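Local coordinates for membrane lipoprotein family protein (Aeropyrum pernix, PDB 4PEV) that binds adenosine as a membrane-anchored solute-binding lipoprotein of the BMP family and probably delivers nucleosides to an ABC transporter, at residues 157-162 and 198-203; 205-210 and 414-419; 163-168 and 382-387; 250-255 and 279-284. All coordinates share one frame; numbering follows the deposited sequence.

Interaction 1 of 4, residues 157-162 and 198-203. With ADN (adenosine), chain F.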
# COMPACT_ATOMS: atom_id res chain seq x y z
N PHE C 157 5.68 8.13 -2.00
CA PHE C 157 5.92 7.49 -0.71
C PHE C 157 7.22 6.71 -0.75
O PHE C 157 7.71 6.35 -1.82
CB PHE C 157 4.76 6.58 -0.32
CG PHE C 157 3.46 7.31 -0.10
CD1 PHE C 157 2.63 7.62 -1.16
CD2 PHE C 157 3.07 7.66 1.17
CE1 PHE C 157 1.44 8.29 -0.96
CE2 PHE C 157 1.88 8.33 1.39
CZ PHE C 157 1.06 8.64 0.32
N ARG C 158 7.78 6.46 0.42
CA ARG C 158 8.98 5.65 0.53
C ARG C 158 8.55 4.28 1.07
O ARG C 158 8.69 3.99 2.26
CB ARG C 158 10.00 6.35 1.45
CG ARG C 158 10.48 7.71 0.94
CD ARG C 158 11.62 8.26 1.79
NE ARG C 158 11.19 8.54 3.16
CZ ARG C 158 10.55 9.65 3.54
NH1 ARG C 158 10.27 10.62 2.67
NH2 ARG C 158 10.18 9.79 4.82
N GLU C 159 8.01 3.46 0.17
CA GLU C 159 7.37 2.19 0.52
C GLU C 159 8.32 1.18 1.13
O GLU C 159 7.91 0.30 1.87
CB GLU C 159 6.72 1.54 -0.70
CG GLU C 159 5.43 2.18 -1.17
CD GLU C 159 5.63 3.38 -2.08
OE1 GLU C 159 6.78 3.74 -2.41
OE2 GLU C 159 4.60 3.97 -2.49
N GLN C 160 9.60 1.29 0.81
CA GLN C 160 10.62 0.45 1.43
C GLN C 160 10.49 0.51 2.96
O GLN C 160 10.62 -0.51 3.66
CB GLN C 160 12.03 0.87 1.01
CG GLN C 160 12.26 1.01 -0.49
CD GLN C 160 12.33 2.46 -0.97
OE1 GLN C 160 11.51 3.31 -0.60
NE2 GLN C 160 13.31 2.75 -1.81
N GLU C 161 10.20 1.70 3.46
CA GLU C 161 10.23 1.94 4.88
C GLU C 161 9.19 1.07 5.57
O GLU C 161 9.55 0.26 6.44
CB GLU C 161 10.06 3.44 5.19
CG GLU C 161 11.18 4.31 4.61
CD GLU C 161 11.17 5.77 5.07
OE1 GLU C 161 10.35 6.17 5.92
OE2 GLU C 161 12.02 6.54 4.57
N VAL C 162 7.93 1.18 5.17
CA VAL C 162 6.85 0.40 5.80
C VAL C 162 6.88 -1.12 5.46
O VAL C 162 6.62 -1.95 6.32
CB VAL C 162 5.45 1.00 5.49
CG1 VAL C 162 5.00 0.69 4.07
CG2 VAL C 162 4.42 0.51 6.49
N LEU C 198 5.70 -0.63 -6.48
CA LEU C 198 5.81 -2.03 -6.07
C LEU C 198 7.25 -2.52 -6.02
O LEU C 198 7.55 -3.46 -5.26
CB LEU C 198 4.94 -2.95 -6.93
CG LEU C 198 3.53 -3.06 -6.35
CD1 LEU C 198 2.80 -1.73 -6.27
CD2 LEU C 198 2.71 -4.04 -7.17
N TRP C 199 8.14 -1.91 -6.81
CA TRP C 199 9.56 -2.20 -6.66
C TRP C 199 9.96 -1.85 -5.23
O TRP C 199 10.62 -2.63 -4.55
CB TRP C 199 10.42 -1.39 -7.62
CG TRP C 199 10.14 -1.58 -9.07
CD1 TRP C 199 9.39 -2.56 -9.64
CD2 TRP C 199 10.67 -0.80 -10.14
NE1 TRP C 199 9.39 -2.42 -11.02
CE2 TRP C 199 10.17 -1.34 -11.35
CE3 TRP C 199 11.52 0.33 -10.20
CZ2 TRP C 199 10.48 -0.80 -12.61
CZ3 TRP C 199 11.82 0.87 -11.45
CH2 TRP C 199 11.30 0.31 -12.64
N ARG C 200 9.52 -0.69 -4.76
CA ARG C 200 9.86 -0.25 -3.41
C ARG C 200 9.27 -1.16 -2.33
O ARG C 200 9.94 -1.43 -1.32
CB ARG C 200 9.41 1.19 -3.20
CG ARG C 200 10.13 2.16 -4.11
CD ARG C 200 10.05 3.61 -3.66
NE ARG C 200 8.84 4.28 -4.15
CZ ARG C 200 8.63 4.58 -5.42
NH1 ARG C 200 9.53 4.27 -6.35
NH2 ARG C 200 7.50 5.20 -5.76
N PHE C 201 8.04 -1.62 -2.53
CA PHE C 201 7.43 -2.59 -1.62
C PHE C 201 8.29 -3.84 -1.60
O PHE C 201 8.74 -4.26 -0.54
CB PHE C 201 5.99 -2.98 -2.04
CG PHE C 201 4.92 -2.01 -1.58
CD1 PHE C 201 4.53 -1.96 -0.25
CD2 PHE C 201 4.29 -1.16 -2.49
CE1 PHE C 201 3.54 -1.07 0.16
CE2 PHE C 201 3.31 -0.27 -2.07
CZ PHE C 201 2.93 -0.23 -0.75
N HIS C 202 8.54 -4.40 -2.78
CA HIS C 202 9.29 -5.65 -2.90
C HIS C 202 10.61 -5.53 -2.17
O HIS C 202 10.88 -6.28 -1.25
CB HIS C 202 9.52 -6.03 -4.36
CG HIS C 202 10.11 -7.39 -4.54
ND1 HIS C 202 10.42 -7.90 -5.77
CD2 HIS C 202 10.45 -8.34 -3.64
CE1 HIS C 202 10.92 -9.12 -5.63
NE2 HIS C 202 10.95 -9.41 -4.35
N ILE C 203 11.42 -4.56 -2.57
CA ILE C 203 12.71 -4.34 -1.93
C ILE C 203 12.60 -4.23 -0.41
O ILE C 203 13.40 -4.81 0.30
CB ILE C 203 13.38 -3.06 -2.47
CG1 ILE C 203 13.95 -3.33 -3.86
CG2 ILE C 203 14.46 -2.55 -1.52
CD1 ILE C 203 14.37 -2.08 -4.59
O5' ADN F . -2.32 -2.24 -3.02
C5' ADN F . -0.88 -2.16 -2.98
C4' ADN F . -0.26 -1.01 -3.78
O4' ADN F . -0.49 -1.15 -5.18
C3' ADN F . -0.75 0.40 -3.46
O3' ADN F . -0.14 0.93 -2.28
C2' ADN F . -0.39 1.16 -4.73
O2' ADN F . 0.98 1.58 -4.77
C1' ADN F . -0.62 0.12 -5.81
N9 ADN F . -1.98 0.23 -6.37
C8 ADN F . -3.13 -0.26 -5.83
N7 ADN F . -4.19 0.01 -6.63
C5 ADN F . -3.71 0.68 -7.70
C6 ADN F . -4.26 1.27 -8.94
N6 ADN F . -5.58 1.21 -9.19
N1 ADN F . -3.41 1.89 -9.80
C2 ADN F . -2.08 1.98 -9.56
N3 ADN F . -1.51 1.47 -8.46
C4 ADN F . -2.25 0.82 -7.52
O HOH W 1 4.99 5.97 -4.23
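Arg200 NE donates to Glu159 OE1 at 2.8 Å, the hydrogen-bonded part of a salt bridge between helices 159-181 and 196-214. The oxygen is met nearly along its C-O axis but lies 25° out of the guanidinium plane, and the N-H points between two acceptors, since Arg200 NE also makes a weak 3.3 Å bond to Phe157 O. A water at the guanidinium edge widens the link: it accepts from Arg200 NH2 (3.0 Å) and from Phe157 N and lies 2.7 Å from Glu159 OE2. The glutamate chain is bent at its second torsion (chi2 84°), which turns the carboxylate to the arginine while Glu159 CG sits over one face of the Phe201 ring, 3.6 Å from its centroid, a CH-pi contact. Beside it the Gln160 amide packs against the methylenes of Arg200, with Gln160 OE1 3.4 Å from Arg200 CD.

Further out stands the nucleoside. Phe201 CZ lies 3.6 Å from adenosine O3', and Leu198 CD1 touches the ribose at O4' (3.5 Å). Glu159 OE2 has a salt bridge with Lys299, which itself binds adenosine. The buried carboxylate, set between Arg200 and Lys299, is therefore likely to stay ionised and to orient that lysine as a second-shell group, while its methylene backs an aromatic wall of the pocket.

Interaction 2 of 4, residues 205-210 and 414-419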
# COMPACT_ATOMS: atom_id res chain seq x y z
N TYR C 205 10.22 -5.32 1.58
CA TYR C 205 9.65 -6.51 2.18
C TYR C 205 10.72 -7.58 2.32
O TYR C 205 10.85 -8.18 3.37
CB TYR C 205 8.46 -7.00 1.34
CG TYR C 205 7.70 -8.18 1.91
CD1 TYR C 205 7.16 -8.14 3.20
CD2 TYR C 205 7.48 -9.33 1.15
CE1 TYR C 205 6.44 -9.21 3.72
CE2 TYR C 205 6.76 -10.41 1.66
CZ TYR C 205 6.24 -10.34 2.94
OH TYR C 205 5.54 -11.41 3.43
N LEU C 206 11.49 -7.79 1.25
CA LEU C 206 12.61 -8.73 1.27
C LEU C 206 13.69 -8.28 2.24
O LEU C 206 14.24 -9.08 3.00
CB LEU C 206 13.23 -8.84 -0.12
CG LEU C 206 14.35 -9.87 -0.33
CD1 LEU C 206 13.98 -11.28 0.11
CD2 LEU C 206 14.73 -9.87 -1.80
N TYR C 207 13.99 -6.99 2.20
CA TYR C 207 14.93 -6.43 3.15
C TYR C 207 14.53 -6.83 4.55
O TYR C 207 15.33 -7.35 5.30
CB TYR C 207 14.99 -4.91 3.05
CG TYR C 207 15.97 -4.30 4.02
CD1 TYR C 207 15.58 -4.03 5.32
CD2 TYR C 207 17.28 -4.03 3.66
CE1 TYR C 207 16.46 -3.49 6.23
CE2 TYR C 207 18.18 -3.48 4.57
CZ TYR C 207 17.75 -3.23 5.86
OH TYR C 207 18.58 -2.68 6.80
N GLY C 208 13.27 -6.56 4.89
CA GLY C 208 12.76 -6.82 6.24
C GLY C 208 12.82 -8.27 6.65
O GLY C 208 13.03 -8.57 7.81
N VAL C 209 12.63 -9.18 5.70
CA VAL C 209 12.69 -10.62 5.99
C VAL C 209 14.13 -11.05 6.23
O VAL C 209 14.39 -11.82 7.16
CB VAL C 209 12.09 -11.48 4.84
CG1 VAL C 209 12.46 -12.95 4.99
CG2 VAL C 209 10.58 -11.30 4.77
N GLN C 210 15.05 -10.58 5.39
CA GLN C 210 16.46 -10.93 5.54
C GLN C 210 17.03 -10.32 6.80
O GLN C 210 17.88 -10.93 7.44
CB GLN C 210 17.28 -10.44 4.35
CG GLN C 210 16.95 -11.11 3.03
CD GLN C 210 17.29 -12.58 3.04
OE1 GLN C 210 16.71 -13.34 3.80
NE2 GLN C 210 18.22 -12.98 2.19
N GLY C 414 21.66 -12.09 0.90
CA GLY C 414 21.98 -11.66 2.25
C GLY C 414 22.86 -10.42 2.34
O GLY C 414 23.32 -10.03 3.42
N ASN C 415 23.08 -9.78 1.19
CA ASN C 415 23.80 -8.52 1.15
C ASN C 415 22.80 -7.33 1.29
O ASN C 415 22.43 -6.69 0.31
CB ASN C 415 24.63 -8.48 -0.15
CG ASN C 415 25.26 -7.12 -0.41
OD1 ASN C 415 25.42 -6.30 0.50
ND2 ASN C 415 25.60 -6.88 -1.67
N LEU C 416 22.39 -7.05 2.53
CA LEU C 416 21.37 -6.03 2.80
C LEU C 416 21.79 -4.62 2.43
O LEU C 416 20.93 -3.79 2.12
CB LEU C 416 20.98 -5.99 4.28
CG LEU C 416 20.55 -7.26 4.99
CD1 LEU C 416 20.01 -6.91 6.37
CD2 LEU C 416 19.54 -8.04 4.17
N GLU C 417 23.08 -4.32 2.50
CA GLU C 417 23.55 -2.93 2.31
C GLU C 417 23.32 -2.42 0.87
O GLU C 417 23.37 -1.21 0.63
CB GLU C 417 25.02 -2.79 2.74
CG GLU C 417 25.25 -2.94 4.25
CD GLU C 417 26.72 -3.16 4.62
OE1 GLU C 417 26.98 -3.78 5.68
OE2 GLU C 417 27.62 -2.74 3.87
N ALA C 418 23.05 -3.34 -0.06
CA ALA C 418 22.72 -3.01 -1.46
C ALA C 418 21.49 -2.12 -1.59
O ALA C 418 21.43 -1.29 -2.49
CB ALA C 418 22.52 -4.27 -2.29
N ALA C 419 20.53 -2.29 -0.69
CA ALA C 419 19.28 -1.52 -0.69
C ALA C 419 19.42 -0.09 -0.13
O ALA C 419 18.52 0.73 -0.34
CB ALA C 419 18.21 -2.28 0.09
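Tyr207 and Leu416 are brought together by their torsions. In Tyr207 the ring carbon CG is trans to the backbone N (chi1 -180°), carrying the ring out from helix 196-214; in Leu416 CG lies beside the backbone N (chi1 -52°) and, with CD1 extended (chi2 -171°), the other methyl, CD2, is turned to Gln210. The two side chains cross at about a right angle. Tyr207 CE2 is 3.8 Å from Leu416 CB, and the same ring edge faces the Leu416 carbonyl, whose O lies near the ring plane, 3.7 Å from Tyr207 CE2. One 3-10 turn later, Ala419 CB packs against Tyr207 CD2 at 4.1 Å.

The partner segment is the chain end that follows helix 401-412. Gly414, with positive phi and two bonds back into the last turn, closes that helix in a Schellman motif, after which residues 416-419 wind into a short 3-10 segment whose Leu416 and Ala419 both point at helix 196-214.

A turn beyond Tyr207, Leu416 CD2 rests on Gln210 CB (3.3 Å). The Gln210 chain bends at its second torsion, which places its amide near Gly414, Gln210 NE2 standing 3.8 Å from Gly414 N; that NE2 is bonded to Leu411 O, and OE1 to Asn213. On Tyr207's ring a further neighbour is Phe395, edge-to-face. Exchanging the tyrosine for an alanine here would probably open a gap beside Leu416 CB and Ala419 CB and leave Phe395 without its aromatic mate. Leu411 packs on Leu416 from helix 401-412.

Interaction 3 of 4, residues 163-168 and 382-387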
# COMPACT_ATOMS: atom_id res chain seq x y z
N ALA C 163 7.20 -1.47 4.21
CA ALA C 163 7.26 -2.87 3.80
C ALA C 163 8.34 -3.65 4.56
O ALA C 163 8.16 -4.83 4.87
CB ALA C 163 7.52 -2.97 2.31
N SER C 164 9.47 -2.99 4.83
CA SER C 164 10.53 -3.60 5.62
C SER C 164 10.03 -3.96 7.01
O SER C 164 10.39 -5.00 7.53
CB SER C 164 11.78 -2.70 5.71
OG SER C 164 11.55 -1.49 6.43
N LEU C 165 9.21 -3.10 7.61
CA LEU C 165 8.67 -3.41 8.93
C LEU C 165 7.76 -4.63 8.83
O LEU C 165 7.78 -5.50 9.69
CB LEU C 165 7.87 -2.24 9.49
CG LEU C 165 8.67 -0.96 9.65
CD1 LEU C 165 7.82 0.13 10.28
CD2 LEU C 165 9.91 -1.21 10.49
N VAL C 166 6.98 -4.67 7.75
CA VAL C 166 6.09 -5.78 7.47
C VAL C 166 6.89 -7.06 7.23
O VAL C 166 6.51 -8.12 7.70
CB VAL C 166 5.17 -5.42 6.27
CG1 VAL C 166 4.57 -6.66 5.62
CG2 VAL C 166 4.07 -4.47 6.72
N GLY C 167 8.01 -6.94 6.51
CA GLY C 167 8.87 -8.09 6.22
C GLY C 167 9.34 -8.76 7.49
O GLY C 167 9.29 -9.99 7.61
N ILE C 168 9.79 -7.95 8.44
CA ILE C 168 10.22 -8.44 9.75
C ILE C 168 9.09 -9.20 10.42
O ILE C 168 9.30 -10.29 10.92
CB ILE C 168 10.68 -7.28 10.67
CG1 ILE C 168 12.07 -6.80 10.25
CG2 ILE C 168 10.75 -7.68 12.13
CD1 ILE C 168 12.35 -5.39 10.70
N GLU C 382 10.83 -2.12 16.10
CA GLU C 382 11.23 -0.87 16.75
C GLU C 382 12.69 -0.47 16.44
O GLU C 382 12.99 0.70 16.26
CB GLU C 382 10.98 -0.98 18.26
CG GLU C 382 11.22 0.30 19.04
CD GLU C 382 10.52 1.52 18.43
OE1 GLU C 382 9.27 1.53 18.39
OE2 GLU C 382 11.23 2.45 17.98
N GLU C 383 13.58 -1.44 16.37
CA GLU C 383 14.98 -1.17 16.10
C GLU C 383 15.20 -0.75 14.66
O GLU C 383 16.21 -0.14 14.37
CB GLU C 383 15.83 -2.40 16.46
CG GLU C 383 17.21 -2.52 15.80
CD GLU C 383 17.88 -3.87 16.12
OE1 GLU C 383 17.99 -4.19 17.33
OE2 GLU C 383 18.27 -4.61 15.17
N LEU C 384 14.28 -1.09 13.76
CA LEU C 384 14.42 -0.66 12.36
C LEU C 384 13.67 0.65 12.12
O LEU C 384 14.17 1.55 11.45
CB LEU C 384 13.92 -1.73 11.40
CG LEU C 384 14.09 -1.41 9.91
CD1 LEU C 384 15.51 -0.96 9.57
CD2 LEU C 384 13.71 -2.61 9.05
N LYS C 385 12.46 0.73 12.66
CA LYS C 385 11.67 1.96 12.64
C LYS C 385 12.51 3.13 13.10
O LYS C 385 12.45 4.20 12.51
CB LYS C 385 10.46 1.77 13.53
CG LYS C 385 9.66 3.00 13.93
CD LYS C 385 8.42 2.51 14.69
CE LYS C 385 8.02 3.40 15.86
NZ LYS C 385 6.79 4.18 15.55
N GLN C 386 13.32 2.92 14.14
CA GLN C 386 14.12 4.00 14.70
C GLN C 386 15.40 4.29 13.95
O GLN C 386 15.82 5.44 13.90
CB GLN C 386 14.41 3.78 16.19
CG GLN C 386 13.47 4.58 17.07
CD GLN C 386 13.35 6.03 16.60
OE1 GLN C 386 14.35 6.67 16.26
NE2 GLN C 386 12.11 6.53 16.54
N LYS C 387 16.01 3.27 13.37
CA LYS C 387 17.16 3.51 12.51
C LYS C 387 16.75 4.31 11.28
O LYS C 387 17.55 5.06 10.73
CB LYS C 387 17.84 2.20 12.12
CG LYS C 387 18.64 1.59 13.28
CD LYS C 387 19.03 0.13 13.08
CE LYS C 387 20.14 -0.01 12.05
NZ LYS C 387 20.56 -1.43 11.90
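Ser164 OG touches Leu384 CD2 at 3.6 Å, yet its polar partners lie within its own helix: it is hydrogen-bonded to the carbonyl oxygens of both Gln160 and Glu161. The first torsion explains this (chi1 66°), since it sets OG between the backbone N and the carbonyl carbon, where it can reach back to the preceding turn. The hydroxyl is thereby satisfied inside helix 159-181 and can sit against a methyl group of helix 375-389 at little polar cost.

Leu384 is the side chain that projects from the second helix. Its CD2 branch enters between Ser164 and Ile168, one turn apart, and meets Ile168 CD1 at 3.5 Å; Leu384 CG lies trans to the backbone N (chi1 -177°), which extends the branch across the interface. On the adjacent side Leu165 comes in with its CD2 methyl, 4.1 Å from Leu384 CB and 3.9 Å from Lys385 N. Lys385 adds only the root of its side chain, CB being 4.3 Å from Leu165 CD2, while the long chain runs away from the contact.

The two segments run nearly antiparallel, at 165°, and their axes approach to 9.9 Å. Tyr207 of helix 196-214 and Ile393 of a following loop also pack on Leu384, while Ile168 continues along the same partner helix onto Leu380 and Val381. Between these two segments the contact is methyl and methylene packing, with the Ser164 hydroxyl already paired in its own helix and only the aliphatic root of Lys385 in touch; at this point shape and burial, rather than directional bonds, probably set how the two helices lie together.

Interaction 4 of 4, residues 250-255 and 279-284. With ADN (adenosine), chain F.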
# COMPACT_ATOMS: atom_id res chain seq x y z
N VAL C 250 2.26 -16.87 5.21
CA VAL C 250 2.02 -15.49 5.56
C VAL C 250 2.00 -14.69 4.27
O VAL C 250 2.95 -14.75 3.49
CB VAL C 250 3.11 -14.97 6.47
CG1 VAL C 250 2.78 -13.56 6.93
CG2 VAL C 250 3.28 -15.92 7.66
N PHE C 251 0.93 -13.92 4.09
CA PHE C 251 0.57 -13.36 2.80
C PHE C 251 0.38 -11.86 2.82
O PHE C 251 -0.68 -11.38 3.23
CB PHE C 251 -0.75 -13.96 2.36
CG PHE C 251 -0.64 -15.32 1.78
CD1 PHE C 251 -0.72 -16.42 2.59
CD2 PHE C 251 -0.45 -15.48 0.43
CE1 PHE C 251 -0.64 -17.68 2.07
CE2 PHE C 251 -0.35 -16.74 -0.11
CZ PHE C 251 -0.44 -17.85 0.71
N TYR C 252 1.37 -11.11 2.33
CA TYR C 252 1.30 -9.65 2.25
C TYR C 252 0.56 -9.20 1.00
O TYR C 252 0.94 -9.54 -0.12
CB TYR C 252 2.71 -9.07 2.23
CG TYR C 252 2.82 -7.58 2.36
CD1 TYR C 252 1.84 -6.82 2.99
CD2 TYR C 252 3.97 -6.93 1.90
CE1 TYR C 252 1.99 -5.44 3.12
CE2 TYR C 252 4.14 -5.56 2.04
CZ TYR C 252 3.15 -4.82 2.64
OH TYR C 252 3.32 -3.46 2.75
N GLY C 253 -0.48 -8.39 1.18
CA GLY C 253 -1.31 -7.95 0.05
C GLY C 253 -0.83 -6.66 -0.57
O GLY C 253 -1.03 -5.60 -0.01
N VAL C 254 -0.19 -6.75 -1.73
CA VAL C 254 0.35 -5.56 -2.38
C VAL C 254 -0.23 -5.38 -3.80
O VAL C 254 0.48 -5.02 -4.74
CB VAL C 254 1.90 -5.59 -2.44
CG1 VAL C 254 2.44 -4.18 -2.57
CG2 VAL C 254 2.49 -6.24 -1.20
N ALA C 255 -1.54 -5.56 -3.94
CA ALA C 255 -2.17 -5.64 -5.25
C ALA C 255 -3.55 -4.97 -5.36
O ALA C 255 -4.37 -5.38 -6.19
CB ALA C 255 -2.27 -7.10 -5.65
N ILE C 279 -1.78 -10.06 5.47
CA ILE C 279 -1.35 -8.73 5.87
C ILE C 279 -1.90 -7.66 4.90
O ILE C 279 -1.63 -7.70 3.70
CB ILE C 279 0.18 -8.64 5.94
CG1 ILE C 279 0.71 -9.77 6.85
CG2 ILE C 279 0.61 -7.25 6.39
CD1 ILE C 279 2.21 -9.77 7.10
N GLY C 280 -2.67 -6.72 5.45
CA GLY C 280 -3.34 -5.69 4.66
C GLY C 280 -2.42 -4.58 4.21
O GLY C 280 -1.34 -4.41 4.76
N GLN C 281 -2.85 -3.83 3.21
CA GLN C 281 -2.06 -2.69 2.74
C GLN C 281 -2.96 -1.52 2.35
O GLN C 281 -4.06 -1.72 1.83
CB GLN C 281 -1.15 -3.10 1.56
CG GLN C 281 -0.22 -2.01 1.03
CD GLN C 281 0.64 -1.34 2.10
OE1 GLN C 281 1.25 -2.00 2.96
NE2 GLN C 281 0.71 -0.01 2.04
N ASP C 282 -2.45 -0.32 2.63
CA ASP C 282 -3.02 0.98 2.24
C ASP C 282 -3.95 1.44 3.34
O ASP C 282 -3.59 2.35 4.08
CB ASP C 282 -3.67 0.98 0.84
CG ASP C 282 -2.66 0.68 -0.27
OD1 ASP C 282 -1.54 1.25 -0.17
OD2 ASP C 282 -2.96 -0.10 -1.22
N ALA C 283 -5.11 0.82 3.46
CA ALA C 283 -5.93 1.02 4.65
C ALA C 283 -5.64 -0.12 5.61
O ALA C 283 -4.94 -1.07 5.26
CB ALA C 283 -7.41 1.05 4.30
N SER C 284 -6.15 0.00 6.83
CA SER C 284 -6.23 -1.13 7.74
C SER C 284 -7.39 -1.98 7.25
O SER C 284 -8.53 -1.52 7.26
CB SER C 284 -6.48 -0.71 9.20
OG SER C 284 -7.43 -1.57 9.84
O5' ADN F . -2.32 -2.24 -3.02
C5' ADN F . -0.88 -2.16 -2.98
C4' ADN F . -0.26 -1.01 -3.78
O4' ADN F . -0.49 -1.15 -5.18
C3' ADN F . -0.75 0.40 -3.46
O3' ADN F . -0.14 0.93 -2.28
C2' ADN F . -0.39 1.16 -4.73
O2' ADN F . 0.98 1.58 -4.77
C1' ADN F . -0.62 0.12 -5.81
N9 ADN F . -1.98 0.23 -6.37
C8 ADN F . -3.13 -0.26 -5.83
N7 ADN F . -4.19 0.01 -6.63
C5 ADN F . -3.71 0.68 -7.70
C6 ADN F . -4.26 1.27 -8.94
N6 ADN F . -5.58 1.21 -9.19
N1 ADN F . -3.41 1.89 -9.80
C2 ADN F . -2.08 1.98 -9.56
N3 ADN F . -1.51 1.47 -8.46
C4 ADN F . -2.25 0.82 -7.52
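Tyr252 leans forward along the strands, its ring over Val254 CG2 and its edge toward the Gly280 carbonyl: Tyr252 CE1 is 3.9 Å from Gly280 O, which sits in the ring plane. With CG trans to the backbone N (chi1 -171°), the ring passes Ile279 at about a right angle, Tyr252 CD1 lying 3.6 Å from Ile279 CG2. Val254 CG2, of the same strand as the tyrosine, packs on one face of the ring, 3.5 Å from its plane. Putting an alanine here in place of Tyr252 would probably leave Ile279 CG2 and Val254 CG2 facing a gap.

The backbones pair in parallel, 14° apart. Both backbone polar atoms of Ile279 are used: its N donates to Phe251 O (2.8 Å), and its O accepts from Gly253 N (2.9 Å), nearly straight at 163°. Ile279 CD1 meets Val250 CG1 at 3.8 Å.

At the C-terminal end of the strand Asp282, with positive phi, turns its carboxylate to the ribose: adenosine O3' donates to Asp282 OD1 at 2.6 Å and O5' to Asp282 OD2. The pair belongs to the beta-alpha-beta unit 248-254, 258-271, 277-282, between strands 186-191 and 293-299. Helices 159-181 and 196-214 pack on Tyr252 through Val166, Tyr205 and Phe201, while Phe251 packs against helix 233-245.

How the interactions relate
All four contacts lie on or against the side of the protein built round the mixed sheet that holds strands 248-254 and 277-282, interaction 1 beginning at the end of strand 152-157 of the other sheet. Interaction 4 lies in the mixed sheet; helices 159-181 and 196-214 rest on it, sharing interactions 1 and 3 and interactions 1 and 2 respectively. Centres are about 11 to 13 Å apart for neighbours and about 19 Å between interactions 2 and 4. Along the chain, interaction 1 closes before 2 opens, 1 and 3 alternate, and 4 is nested within the loops closed by 2 and 3. Thus C-terminal segments 382-387 and 414-419 pack back on these helices, while interactions 1 and 4 both touch adenosine.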